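Local atomic coordinates of putative cytoplasmic protein (Salmonella typhimurium LT2, PDB entry 2Q02), a protein that is of uncharacterised function but binds zinc in a xylose isomerase-like TIM barrel and may therefore act as a metal-dependent isomerase. Residues F33-L38 with G64-T69; V68-V73 with V97-L102; I188-I193 with E234-R239; V196-V201 with Y242-F247. One frame throughout, in Å; residues are numbered along the deposited sequence.

Overall arrangement
All four contacts belong to one closed barrel of eight parallel strands. Contacts 1 and 2 follow one another: they share strand 66-73, which lies between strands 35-39 and 101-104, and their centres are 10 Å apart. Contacts 3 and 4 come later, and their segments alternate along the chain. Contact 3 joins the turns that lead into strands 193-198 and 242-244, while contact 4 pairs those strands and carries two zinc ligands; their centres are 18 Å apart. Contact 1 reaches contact 4 across the barrel interior, where E37 bonds to H197, although their centres lie 15 Å apart. Strand pairing, interior polar groups and the metal site are thus built on one sheet.

Contact 1: F33-L38 with G64-T69; sequences FNKVEL and GLEIVT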
loop_
_atom_site.group_PDB
_atom_site.type_symbol
_atom_site.label_atom_id
_atom_site.label_comp_id
_atom_site.label_asym_id
_atom_site.label_seq_id
_atom_site.Cartn_x
_atom_site.Cartn_y
_atom_site.Cartn_z
ATOM N N PHE A 33 -2.724 2.918 -17.563
ATOM C CA PHE A 33 -2.994 3.383 -16.197
ATOM C C PHE A 33 -2.200 4.654 -15.969
ATOM O O PHE A 33 -1.264 4.938 -16.694
ATOM C CB PHE A 33 -2.643 2.314 -15.156
ATOM C CG PHE A 33 -3.397 1.044 -15.359
ATOM C CD1 PHE A 33 -4.766 0.999 -15.106
ATOM C CD2 PHE A 33 -2.769 -0.082 -15.886
ATOM C CE1 PHE A 33 -5.485 -0.163 -15.334
ATOM C CE2 PHE A 33 -3.483 -1.247 -16.118
ATOM C CZ PHE A 33 -4.840 -1.287 -15.842
ATOM N N ASN A 34 -2.589 5.419 -14.963
ATOM C CA ASN A 34 -1.984 6.726 -14.713
ATOM C C ASN A 34 -1.552 6.914 -13.249
ATOM O O ASN A 34 -1.344 8.030 -12.800
ATOM C CB ASN A 34 -2.962 7.836 -15.119
ATOM C CG ASN A 34 -4.280 7.801 -14.318
ATOM O OD1 ASN A 34 -4.387 7.175 -13.255
ATOM N ND2 ASN A 34 -5.286 8.479 -14.843
ATOM N N LYS A 35 -1.392 5.807 -12.534
ATOM C CA LYS A 35 -1.017 5.822 -11.123
ATOM C C LYS A 35 0.008 4.756 -10.800
ATOM O O LYS A 35 -0.108 3.626 -11.268
ATOM C CB LYS A 35 -2.255 5.621 -10.237
ATOM C CG LYS A 35 -3.230 6.811 -10.298
ATOM C CD LYS A 35 -4.560 6.568 -9.577
ATOM C CE LYS A 35 -5.370 7.841 -9.518
ATOM N NZ LYS A 35 -5.588 8.243 -10.897
ATOM N N VAL A 36 1.011 5.132 -10.009
ATOM C CA VAL A 36 1.989 4.182 -9.457
ATOM C C VAL A 36 2.318 4.487 -8.015
ATOM O O VAL A 36 1.959 5.531 -7.498
ATOM C CB VAL A 36 3.356 4.196 -10.211
ATOM C CG1 VAL A 36 3.187 3.727 -11.633
ATOM C CG2 VAL A 36 3.992 5.602 -10.173
ATOM N N GLU A 37 3.028 3.562 -7.391
ATOM C CA GLU A 37 3.641 3.752 -6.091
ATOM C C GLU A 37 5.116 3.422 -6.227
ATOM O O GLU A 37 5.477 2.411 -6.846
ATOM C CB GLU A 37 3.040 2.792 -5.058
ATOM C CG GLU A 37 1.569 3.010 -4.730
ATOM C CD GLU A 37 1.089 2.067 -3.639
ATOM O OE1 GLU A 37 0.643 0.940 -4.003
ATOM O OE2 GLU A 37 1.194 2.439 -2.431
ATOM N N LEU A 38 5.966 4.244 -5.628
ATOM C CA LEU A 38 7.390 3.921 -5.506
ATOM C C LEU A 38 7.677 3.331 -4.120
ATOM O O LEU A 38 6.792 3.265 -3.270
ATOM C CB LEU A 38 8.260 5.152 -5.803
ATOM C CG LEU A 38 8.271 5.664 -7.256
ATOM C CD1 LEU A 38 9.166 6.873 -7.392
ATOM C CD2 LEU A 38 8.695 4.592 -8.247
ATOM N N GLY A 64 2.779 10.429 -18.128
ATOM C CA GLY A 64 1.467 10.843 -17.639
ATOM C C GLY A 64 1.009 10.143 -16.366
ATOM O O GLY A 64 -0.168 9.803 -16.228
ATOM N N LEU A 65 1.939 9.942 -15.428
ATOM C CA LEU A 65 1.687 9.177 -14.203
ATOM C C LEU A 65 1.700 10.059 -12.982
ATOM O O LEU A 65 2.518 10.980 -12.877
ATOM C CB LEU A 65 2.742 8.091 -13.999
ATOM C CG LEU A 65 2.962 7.163 -15.191
ATOM C CD1 LEU A 65 4.031 6.138 -14.851
ATOM C CD2 LEU A 65 1.664 6.486 -15.618
ATOM N N GLU A 66 0.781 9.775 -12.066
ATOM C CA GLU A 66 0.823 10.302 -10.704
ATOM C C GLU A 66 1.504 9.279 -9.808
ATOM O O GLU A 66 1.107 8.127 -9.770
ATOM C CB GLU A 66 -0.594 10.571 -10.176
ATOM C CG GLU A 66 -0.695 10.597 -8.641
ATOM C CD GLU A 66 -2.002 11.206 -8.095
ATOM O OE1 GLU A 66 -3.111 10.822 -8.558
ATOM O OE2 GLU A 66 -1.904 12.064 -7.172
ATOM N N ILE A 67 2.520 9.701 -9.067
ATOM C CA ILE A 67 3.098 8.854 -8.035
ATOM C C ILE A 67 2.238 9.036 -6.788
ATOM O O ILE A 67 2.282 10.081 -6.158
ATOM C CB ILE A 67 4.559 9.233 -7.750
ATOM C CG1 ILE A 67 5.404 9.024 -9.012
ATOM C CG2 ILE A 67 5.100 8.416 -6.547
ATOM C CD1 ILE A 67 6.784 9.610 -8.941
ATOM N N VAL A 68 1.446 8.032 -6.443
ATOM C CA VAL A 68 0.433 8.183 -5.408
ATOM C C VAL A 68 1.038 8.040 -4.026
ATOM O O VAL A 68 0.739 8.839 -3.140
ATOM C CB VAL A 68 -0.728 7.160 -5.554
ATOM C CG1 VAL A 68 -1.729 7.333 -4.423
ATOM C CG2 VAL A 68 -1.422 7.278 -6.948
ATOM N N THR A 69 1.864 7.020 -3.811
ATOM C CA THR A 69 2.553 6.919 -2.518
ATOM C C THR A 69 3.986 6.493 -2.647
ATOM O O THR A 69 4.431 6.041 -3.704
ATOM C CB THR A 69 1.892 5.897 -1.521
ATOM O OG1 THR A 69 2.373 4.574 -1.787
ATOM C CG2 THR A 69 0.377 5.907 -1.617
#
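In the beta-alpha-beta unit made of strand 35-39, helix 53-62 and strand 66-73, K35 and V36 run parallel to E66 and I67 as neighbouring strands of the barrel. The pairing starts with E66 N on N34 O (2.8 Å) and continues with V36 N on E66 O and V68 N on V36 O, the last two nearly along the C=O axis. V68 then adopts helical backbone angles (-81°/-47°), and L38 N bonds to T69 O (3.0 Å), passing over V68 O. The T69 and E37 side chains lie side by side, pointing the same way, and T69 OG1 donates to the anti lone pair of E37 OE2 at 2.5 Å. Beyond CG the E37 chain is extended, which brings OE2 to the T69 hydroxyl. The same oxygen also accepts N71 ND2 and H197 NE2, so three donors fix its position. V68 CG2 packs on K35 CB (3.8 Å). The lysine chain bends at its last torsion and sets NZ on N34 OD1 (2.9 Å); E66 OE1 is 4.3 Å from K35 NZ, beyond a salt bridge. The face of V36 and I67 is apolar: V36 CG2 meets I67 CG1 at 3.9 Å, L38 CD1 meets I67 CD1, and V36 CG1 approaches L65 CD1 at about a right angle. Helix 21-30 covers this side through F24 and V28. A greasy outer face under helices and a polar inner one leading to a zinc-binding histidine are typical of a TIM barrel with its metal site inside.

Contact 2: V68-V73 with V97-L102; sequences VTINAV and VGARAL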
loop_
_atom_site.group_PDB
_atom_site.type_symbol
_atom_site.label_atom_id
_atom_site.label_comp_id
_atom_site.label_asym_id
_atom_site.label_seq_id
_atom_site.Cartn_x
_atom_site.Cartn_y
_atom_site.Cartn_z
ATOM N N VAL A 68 1.446 8.032 -6.443
ATOM C CA VAL A 68 0.433 8.183 -5.408
ATOM C C VAL A 68 1.038 8.040 -4.026
ATOM O O VAL A 68 0.739 8.839 -3.140
ATOM C CB VAL A 68 -0.728 7.160 -5.554
ATOM C CG1 VAL A 68 -1.729 7.333 -4.423
ATOM C CG2 VAL A 68 -1.422 7.278 -6.948
ATOM N N THR A 69 1.864 7.020 -3.811
ATOM C CA THR A 69 2.553 6.919 -2.518
ATOM C C THR A 69 3.986 6.493 -2.647
ATOM O O THR A 69 4.431 6.041 -3.704
ATOM C CB THR A 69 1.892 5.897 -1.521
ATOM O OG1 THR A 69 2.373 4.574 -1.787
ATOM C CG2 THR A 69 0.377 5.907 -1.617
ATOM N N ILE A 70 4.683 6.643 -1.522
ATOM C CA ILE A 70 5.917 5.931 -1.265
ATOM C C ILE A 70 5.708 4.948 -0.117
ATOM O O ILE A 70 5.070 5.261 0.875
ATOM C CB ILE A 70 7.050 6.925 -0.979
ATOM C CG1 ILE A 70 7.373 7.671 -2.289
ATOM C CG2 ILE A 70 8.279 6.203 -0.429
ATOM C CD1 ILE A 70 8.358 8.778 -2.136
ATOM N N ASN A 71 6.205 3.735 -0.302
ATOM C CA ASN A 71 6.236 2.695 0.734
ATOM C C ASN A 71 7.686 2.483 1.152
ATOM O O ASN A 71 8.496 2.156 0.283
ATOM C CB ASN A 71 5.754 1.344 0.185
ATOM C CG ASN A 71 4.285 1.327 -0.149
ATOM O OD1 ASN A 71 3.491 0.779 0.621
ATOM N ND2 ASN A 71 3.906 1.917 -1.310
ATOM N N ALA A 72 8.044 2.594 2.441
ATOM C CA ALA A 72 7.150 2.932 3.566
ATOM C C ALA A 72 8.039 3.218 4.753
ATOM O O ALA A 72 9.210 2.834 4.738
ATOM C CB ALA A 72 6.208 1.784 3.901
ATOM N N VAL A 73 7.492 3.912 5.757
ATOM C CA VAL A 73 8.153 4.067 7.042
ATOM C C VAL A 73 7.897 2.842 7.899
ATOM O O VAL A 73 6.745 2.435 8.055
ATOM C CB VAL A 73 7.592 5.209 7.858
ATOM C CG1 VAL A 73 8.366 5.306 9.210
ATOM C CG2 VAL A 73 7.646 6.504 7.081
ATOM N N VAL A 97 9.935 13.638 -5.562
ATOM C CA VAL A 97 9.368 12.949 -6.750
ATOM C C VAL A 97 7.948 13.405 -7.062
ATOM O O VAL A 97 7.425 13.095 -8.116
ATOM C CB VAL A 97 9.388 11.397 -6.635
ATOM C CG1 VAL A 97 10.816 10.903 -6.391
ATOM C CG2 VAL A 97 8.411 10.894 -5.565
ATOM N N GLY A 98 7.330 14.134 -6.139
ATOM C CA GLY A 98 5.944 14.572 -6.297
ATOM C C GLY A 98 4.929 13.546 -5.801
ATOM O O GLY A 98 3.777 13.527 -6.267
ATOM N N ALA A 99 5.340 12.703 -4.851
ATOM C CA ALA A 99 4.441 11.720 -4.266
ATOM C C ALA A 99 3.445 12.396 -3.315
ATOM O O ALA A 99 3.793 13.271 -2.509
ATOM C CB ALA A 99 5.208 10.648 -3.546
ATOM N N ARG A 100 2.200 11.969 -3.422
ATOM C CA ARG A 100 1.100 12.531 -2.658
ATOM C C ARG A 100 1.150 12.096 -1.188
ATOM O O ARG A 100 0.858 12.873 -0.282
ATOM C CB ARG A 100 -0.209 12.013 -3.278
ATOM C CG ARG A 100 -1.482 12.573 -2.661
ATOM C CD ARG A 100 -2.682 12.372 -3.631
ATOM N NE ARG A 100 -3.519 11.210 -3.289
ATOM C CZ ARG A 100 -4.351 10.601 -4.131
ATOM N NH1 ARG A 100 -4.475 10.988 -5.399
ATOM N NH2 ARG A 100 -5.065 9.582 -3.700
ATOM N N ALA A 101 1.506 10.838 -0.971
ATOM C CA ALA A 101 1.400 10.240 0.340
ATOM C C ALA A 101 2.644 9.400 0.664
ATOM O O ALA A 101 3.380 8.945 -0.248
ATOM C CB ALA A 101 0.134 9.362 0.407
ATOM N N LEU A 102 2.873 9.212 1.966
ATOM C CA LEU A 102 3.868 8.260 2.438
ATOM C C LEU A 102 3.168 7.279 3.379
ATOM O O LEU A 102 2.339 7.659 4.238
ATOM C CB LEU A 102 5.045 8.963 3.120
ATOM C CG LEU A 102 6.109 8.177 3.894
ATOM C CD1 LEU A 102 6.939 7.327 2.965
ATOM C CD2 LEU A 102 6.996 9.122 4.645
#
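The guanidinium of R100 has V68 CG1 over one face, 4.0 Å above its plane and displaced toward the rim; R100 NH2 is the nearest atom to that methyl, at 4.1 Å. The two side chains lie alongside and point the same way, V68 offering the branch that stands anti to its backbone N (chi1 178°). The arginine leaves its backbone in the same sense and then bends at chi3, which turns the flat group against the methyl. R100 NH1 also makes a long, weak ion pair with E66 OE2. Beside these residues the strands pair in parallel. A101 N reaches V68 O in a weak, bent bond (3.0 Å, 130°), whereas I70 N binds A101 O more firmly at 2.9 Å. Toward the barrel interior, T69 CG2 rests on A101 CB at 4.0 Å, and L137 of the next strand but one also touches T69. On the outer face I70 is wedged between several groups. Its CD1 meets V97 CG2 tip to tip, CG1 lies on A99 CB at 3.9 Å, and CG2 takes L102 CD1 from an oblique direction. L102 spreads its two methyls: CD1 goes to I70, while CD2 meets V73 CG2 at 3.6 Å, the side chains crossing at about a right angle. Helix 81-97 closes over this layer with A94 and L90. Two backbone bonds join these segments and the pairing runs on from I70 to V103; apolar packing between sheet and helix supplements them, and the arginine adds mainly van der Waals contact.

Contact 3: I188-I193 with E234-R239; sequences IDISAI and ENMGYR
I190 and Y238 bring their backbones nearest, with 6.0 Å between the two CA atoms, yet no hydrogen bond joins the segments: a short 3-10 turn (I190-S191) faces the Schellman motif in which G237 ends helix 226-235. Side chains bridge the gap. I190 turns both branches of its CB to the other segment: CG1 lies 3.4 Å from CE of M236, present as selenomethionine, and CG2 sits over the chain at Y238 N (3.6 Å), close to Y238 CB. M236 bends at its last torsion (chi3 60°), which swings CE back between I190 and I188, whose CG2 is 3.3 Å away; packing is tight at this methyl. Y238 holds its ring anti to the backbone N (chi1 -178°), which brings the ring edge to I193. I193 O lies in the ring plane at its edge, 3.6 Å from Y238 CE1, and I193 CG2 touches the same carbon at 3.8 Å, the two side chains crossing at about a right angle. The ring is further placed by Y238 OH bonding to I241 O and by an edge-to-face stack with Y242. Within the second segment, R239 NH1 forms a salt bridge with E234 OE1 (3.0 Å). Charged groups therefore act within their own segment or elsewhere, and the two loops that precede strands 193-198 and 242-244 are joined by hydrophobic fit, with an aromatic C-H turned to a carbonyl oxygen.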
loop_
_atom_site.group_PDB
_atom_site.type_symbol
_atom_site.label_atom_id
_atom_site.label_comp_id
_atom_site.label_asym_id
_atom_site.label_seq_id
_atom_site.Cartn_x
_atom_site.Cartn_y
_atom_site.Cartn_z
ATOM N N ILE A 188 -16.244 0.153 10.325
ATOM C CA ILE A 188 -15.270 0.820 9.453
ATOM C C ILE A 188 -15.840 2.071 8.807
ATOM O O ILE A 188 -16.993 2.097 8.376
ATOM C CB ILE A 188 -14.708 -0.121 8.341
ATOM C CG1 ILE A 188 -13.358 0.406 7.833
ATOM C CG2 ILE A 188 -15.710 -0.303 7.185
ATOM C CD1 ILE A 188 -12.203 0.096 8.769
ATOM N N ASP A 189 -15.008 3.101 8.737
ATOM C CA ASP A 189 -15.359 4.313 8.016
ATOM C C ASP A 189 -14.696 4.323 6.630
ATOM O O ASP A 189 -13.475 4.484 6.511
ATOM C CB ASP A 189 -14.945 5.536 8.826
ATOM C CG ASP A 189 -15.808 6.719 8.546
ATOM O OD1 ASP A 189 -16.410 6.758 7.441
ATOM O OD2 ASP A 189 -15.888 7.598 9.442
ATOM N N ILE A 190 -15.516 4.126 5.600
ATOM C CA ILE A 190 -15.047 3.995 4.214
ATOM C C ILE A 190 -14.379 5.257 3.717
ATOM O O ILE A 190 -13.400 5.206 2.959
ATOM C CB ILE A 190 -16.217 3.663 3.274
ATOM C CG1 ILE A 190 -16.600 2.188 3.428
ATOM C CG2 ILE A 190 -15.915 4.024 1.800
ATOM C CD1 ILE A 190 -15.495 1.164 3.035
ATOM N N SER A 191 -14.911 6.387 4.154
ATOM C CA SER A 191 -14.386 7.678 3.766
ATOM C C SER A 191 -12.976 7.925 4.314
ATOM O O SER A 191 -12.251 8.755 3.770
ATOM C CB SER A 191 -15.342 8.788 4.239
ATOM O OG SER A 191 -15.120 9.097 5.613
ATOM N N ALA A 192 -12.605 7.223 5.387
ATOM C CA ALA A 192 -11.288 7.377 6.040
ATOM C C ALA A 192 -10.311 6.270 5.661
ATOM O O ALA A 192 -9.299 6.044 6.367
ATOM C CB ALA A 192 -11.451 7.395 7.551
ATOM N N ILE A 193 -10.637 5.571 4.577
ATOM C CA ILE A 193 -9.743 4.606 3.950
ATOM C C ILE A 193 -9.129 5.355 2.771
ATOM O O ILE A 193 -9.846 5.728 1.827
ATOM C CB ILE A 193 -10.526 3.358 3.439
ATOM C CG1 ILE A 193 -10.976 2.488 4.607
ATOM C CG2 ILE A 193 -9.673 2.506 2.485
ATOM C CD1 ILE A 193 -11.998 1.446 4.200
ATOM N N GLU A 234 -17.023 -1.337 -2.716
ATOM C CA GLU A 234 -17.848 -0.686 -3.729
ATOM C C GLU A 234 -19.288 -0.468 -3.262
ATOM O O GLU A 234 -19.872 0.602 -3.496
ATOM C CB GLU A 234 -17.850 -1.482 -5.039
ATOM C CG GLU A 234 -16.560 -1.395 -5.848
ATOM C CD GLU A 234 -16.046 0.027 -6.005
ATOM O OE1 GLU A 234 -16.623 0.803 -6.807
ATOM O OE2 GLU A 234 -15.049 0.348 -5.326
ATOM N N ASN A 235 -19.851 -1.483 -2.608
ATOM C CA ASN A 235 -21.222 -1.406 -2.124
ATOM C C ASN A 235 -21.357 -0.421 -0.963
ATOM O O ASN A 235 -22.381 0.265 -0.855
ATOM C CB ASN A 235 -21.741 -2.794 -1.756
ATOM C CG ASN A 235 -21.991 -3.660 -2.989
ATOM O OD1 ASN A 235 -22.569 -3.208 -3.979
ATOM N ND2 ASN A 235 -21.548 -4.901 -2.935
HETATM N N MSE A 236 -20.310 -0.317 -0.134
HETATM C CA MSE A 236 -20.288 0.632 0.985
HETATM C C MSE A 236 -19.820 2.042 0.582
HETATM O O MSE A 236 -19.726 2.936 1.432
HETATM C CB MSE A 236 -19.414 0.104 2.104
HETATM C CG MSE A 236 -19.884 -1.188 2.778
HETATM SE SE MSE A 236 -18.405 -1.810 3.973
HETATM C CE MSE A 236 -18.292 -0.267 5.162
ATOM N N GLY A 237 -19.528 2.229 -0.706
ATOM C CA GLY A 237 -19.356 3.557 -1.298
ATOM C C GLY A 237 -17.927 4.000 -1.560
ATOM O O GLY A 237 -17.692 5.170 -1.806
ATOM N N TYR A 238 -16.965 3.081 -1.525
ATOM C CA TYR A 238 -15.562 3.450 -1.773
ATOM C C TYR A 238 -15.353 3.849 -3.229
ATOM O O TYR A 238 -15.631 3.047 -4.119
ATOM C CB TYR A 238 -14.621 2.287 -1.438
ATOM C CG TYR A 238 -13.141 2.589 -1.604
ATOM C CD1 TYR A 238 -12.481 3.439 -0.729
ATOM C CD2 TYR A 238 -12.393 1.986 -2.607
ATOM C CE1 TYR A 238 -11.093 3.698 -0.855
ATOM C CE2 TYR A 238 -11.012 2.230 -2.742
ATOM C CZ TYR A 238 -10.371 3.089 -1.869
ATOM O OH TYR A 238 -9.024 3.349 -2.013
ATOM N N ARG A 239 -14.836 5.061 -3.447
ATOM C CA ARG A 239 -14.472 5.565 -4.775
ATOM C C ARG A 239 -12.974 5.834 -4.904
ATOM O O ARG A 239 -12.559 6.559 -5.808
ATOM C CB ARG A 239 -15.222 6.877 -5.058
ATOM C CG ARG A 239 -16.724 6.733 -5.134
ATOM C CD ARG A 239 -17.145 5.998 -6.413
ATOM N NE ARG A 239 -18.487 5.431 -6.275
ATOM C CZ ARG A 239 -18.767 4.170 -5.930
ATOM N NH1 ARG A 239 -17.803 3.285 -5.695
ATOM N NH2 ARG A 239 -20.043 3.785 -5.832
#

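Contact 4: V196-V201 with Y242-F247; sequences VHLSGV and YAFEPF. With ZN (zinc ion), chain E.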
loop_
_atom_site.group_PDB
_atom_site.type_symbol
_atom_site.label_atom_id
_atom_site.label_comp_id
_atom_site.label_asym_id
_atom_site.label_seq_id
_atom_site.Cartn_x
_atom_site.Cartn_y
_atom_site.Cartn_z
ATOM N N VAL A 196 -6.320 1.276 -1.118
ATOM C CA VAL A 196 -6.465 -0.173 -0.953
ATOM C C VAL A 196 -5.365 -0.889 -1.729
ATOM O O VAL A 196 -5.075 -0.523 -2.873
ATOM C CB VAL A 196 -7.861 -0.687 -1.400
ATOM C CG1 VAL A 196 -7.946 -2.182 -1.274
ATOM C CG2 VAL A 196 -8.972 -0.014 -0.569
ATOM N N HIS A 197 -4.741 -1.872 -1.068
ATOM C CA HIS A 197 -3.697 -2.701 -1.643
ATOM C C HIS A 197 -4.275 -4.099 -1.902
ATOM O O HIS A 197 -4.795 -4.752 -0.976
ATOM C CB HIS A 197 -2.489 -2.832 -0.704
ATOM C CG HIS A 197 -1.503 -1.708 -0.792
ATOM N ND1 HIS A 197 -0.394 -1.640 0.016
ATOM C CD2 HIS A 197 -1.465 -0.600 -1.571
ATOM C CE1 HIS A 197 0.294 -0.548 -0.267
ATOM N NE2 HIS A 197 -0.336 0.103 -1.225
ATOM N N LEU A 198 -4.179 -4.544 -3.159
ATOM C CA LEU A 198 -4.722 -5.807 -3.607
ATOM C C LEU A 198 -3.555 -6.715 -3.990
ATOM O O LEU A 198 -2.503 -6.266 -4.494
ATOM C CB LEU A 198 -5.648 -5.626 -4.818
ATOM C CG LEU A 198 -6.863 -4.686 -4.757
ATOM C CD1 LEU A 198 -7.538 -4.567 -6.149
ATOM C CD2 LEU A 198 -7.854 -5.154 -3.719
ATOM N N SER A 199 -3.755 -7.996 -3.695
ATOM C CA SER A 199 -2.870 -9.067 -4.107
ATOM C C SER A 199 -3.613 -10.337 -3.773
ATOM O O SER A 199 -4.511 -10.330 -2.919
ATOM C CB SER A 199 -1.509 -9.019 -3.402
ATOM O OG SER A 199 -1.529 -9.672 -2.161
ATOM N N GLY A 200 -3.263 -11.407 -4.473
ATOM C CA GLY A 200 -3.891 -12.693 -4.260
ATOM C C GLY A 200 -2.896 -13.661 -3.668
ATOM O O GLY A 200 -1.692 -13.472 -3.804
ATOM N N VAL A 201 -3.420 -14.683 -3.000
ATOM C CA VAL A 201 -2.634 -15.823 -2.509
ATOM C C VAL A 201 -3.377 -17.089 -2.914
ATOM O O VAL A 201 -4.563 -17.196 -2.640
ATOM C CB VAL A 201 -2.535 -15.778 -0.985
ATOM C CG1 VAL A 201 -2.165 -17.136 -0.388
ATOM C CG2 VAL A 201 -1.551 -14.698 -0.571
ATOM N N TYR A 242 -7.460 1.530 -6.079
ATOM C CA TYR A 242 -7.025 0.165 -5.899
ATOM C C TYR A 242 -5.644 0.045 -6.540
ATOM O O TYR A 242 -5.461 0.321 -7.733
ATOM C CB TYR A 242 -8.010 -0.792 -6.573
ATOM C CG TYR A 242 -9.385 -0.851 -5.923
ATOM C CD1 TYR A 242 -9.569 -1.515 -4.709
ATOM C CD2 TYR A 242 -10.508 -0.263 -6.536
ATOM C CE1 TYR A 242 -10.803 -1.582 -4.111
ATOM C CE2 TYR A 242 -11.773 -0.332 -5.941
ATOM C CZ TYR A 242 -11.898 -0.992 -4.719
ATOM O OH TYR A 242 -13.113 -1.092 -4.096
ATOM N N ALA A 243 -4.679 -0.375 -5.728
ATOM C CA ALA A 243 -3.282 -0.526 -6.133
ATOM C C ALA A 243 -2.900 -1.965 -5.957
ATOM O O ALA A 243 -3.152 -2.528 -4.902
ATOM C CB ALA A 243 -2.368 0.348 -5.271
ATOM N N PHE A 244 -2.275 -2.540 -6.987
ATOM C CA PHE A 244 -1.839 -3.928 -6.987
ATOM C C PHE A 244 -0.442 -4.016 -6.370
ATOM O O PHE A 244 0.474 -3.328 -6.830
ATOM C CB PHE A 244 -1.855 -4.497 -8.417
ATOM C CG PHE A 244 -3.246 -4.722 -8.954
ATOM C CD1 PHE A 244 -4.024 -5.772 -8.483
ATOM C CD2 PHE A 244 -3.788 -3.873 -9.918
ATOM C CE1 PHE A 244 -5.321 -5.976 -8.964
ATOM C CE2 PHE A 244 -5.085 -4.084 -10.428
ATOM C CZ PHE A 244 -5.851 -5.129 -9.943
ATOM N N GLU A 245 -0.306 -4.834 -5.313
ATOM C CA GLU A 245 0.937 -4.929 -4.522
ATOM C C GLU A 245 1.310 -6.401 -4.206
ATOM O O GLU A 245 1.197 -6.859 -3.078
ATOM C CB GLU A 245 0.848 -4.080 -3.231
ATOM C CG GLU A 245 2.171 -4.004 -2.428
ATOM C CD GLU A 245 2.004 -3.505 -0.991
ATOM O OE1 GLU A 245 1.030 -3.893 -0.313
ATOM O OE2 GLU A 245 2.861 -2.736 -0.508
ATOM N N PRO A 246 1.748 -7.147 -5.216
ATOM C CA PRO A 246 2.348 -8.443 -4.948
ATOM C C PRO A 246 3.778 -8.342 -4.364
ATOM O O PRO A 246 4.453 -7.324 -4.552
ATOM C CB PRO A 246 2.363 -9.087 -6.329
ATOM C CG PRO A 246 2.527 -7.965 -7.240
ATOM C CD PRO A 246 1.712 -6.857 -6.658
ATOM N N PHE A 247 4.217 -9.396 -3.661
ATOM C CA PHE A 247 5.555 -9.454 -3.008
ATOM C C PHE A 247 6.425 -10.682 -3.355
ATOM O O PHE A 247 7.638 -10.678 -3.104
ATOM C CB PHE A 247 5.384 -9.474 -1.490
ATOM C CG PHE A 247 5.291 -8.140 -0.874
ATOM C CD1 PHE A 247 6.440 -7.463 -0.493
ATOM C CD2 PHE A 247 4.047 -7.565 -0.628
ATOM C CE1 PHE A 247 6.365 -6.208 0.095
ATOM C CE2 PHE A 247 3.950 -6.320 -0.027
ATOM C CZ PHE A 247 5.118 -5.636 0.338
HETATM ZN ZN ZN E . 0.180 -3.099 1.479
#
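The zinc site at the mouth of the barrel takes two of its ligands from this strand pair: H197 ND1 and E245 OE1 each bind the zinc ion at 2.1 Å. The two ligand atoms are 2.7 Å apart because they share the metal. E245 CB lies over one face of the H197 ring, offset toward its rim; from there the extended chain, CG anti to the backbone N (chi1 -174°), carries OE1 to the zinc, with ring and carboxylate planes 63° apart. E139 and D170 contribute further ligands. A second shell orients the first: H197 NE2 is bonded to E37, E245 OE2 forms a salt bridge with R39, and R215 reaches both E245 OE1 and S199 OG. Three straight backbone bonds set the register, A243 N to V196 O, L198 N to A243 O and E245 N to L198 O (2.7 Å). A243 CB comes within 3.9 Å of H197 CD2. Facing the helices, L198 CD1 settles between Y242 CB (3.8 Å) and F244 CE1 (3.9 Å), and V196 and Y242 lie side by side, pointing the same way, with V196 CB 3.8 Å from Y242 CD1. V230 of helix 226-235 and L270 of helix 256-271 cover L198. Metal ligands carried at the C-terminal ends of parallel strands, with the outer face of the same strands packed against helices, are characteristic of xylose isomerase-like TIM barrels.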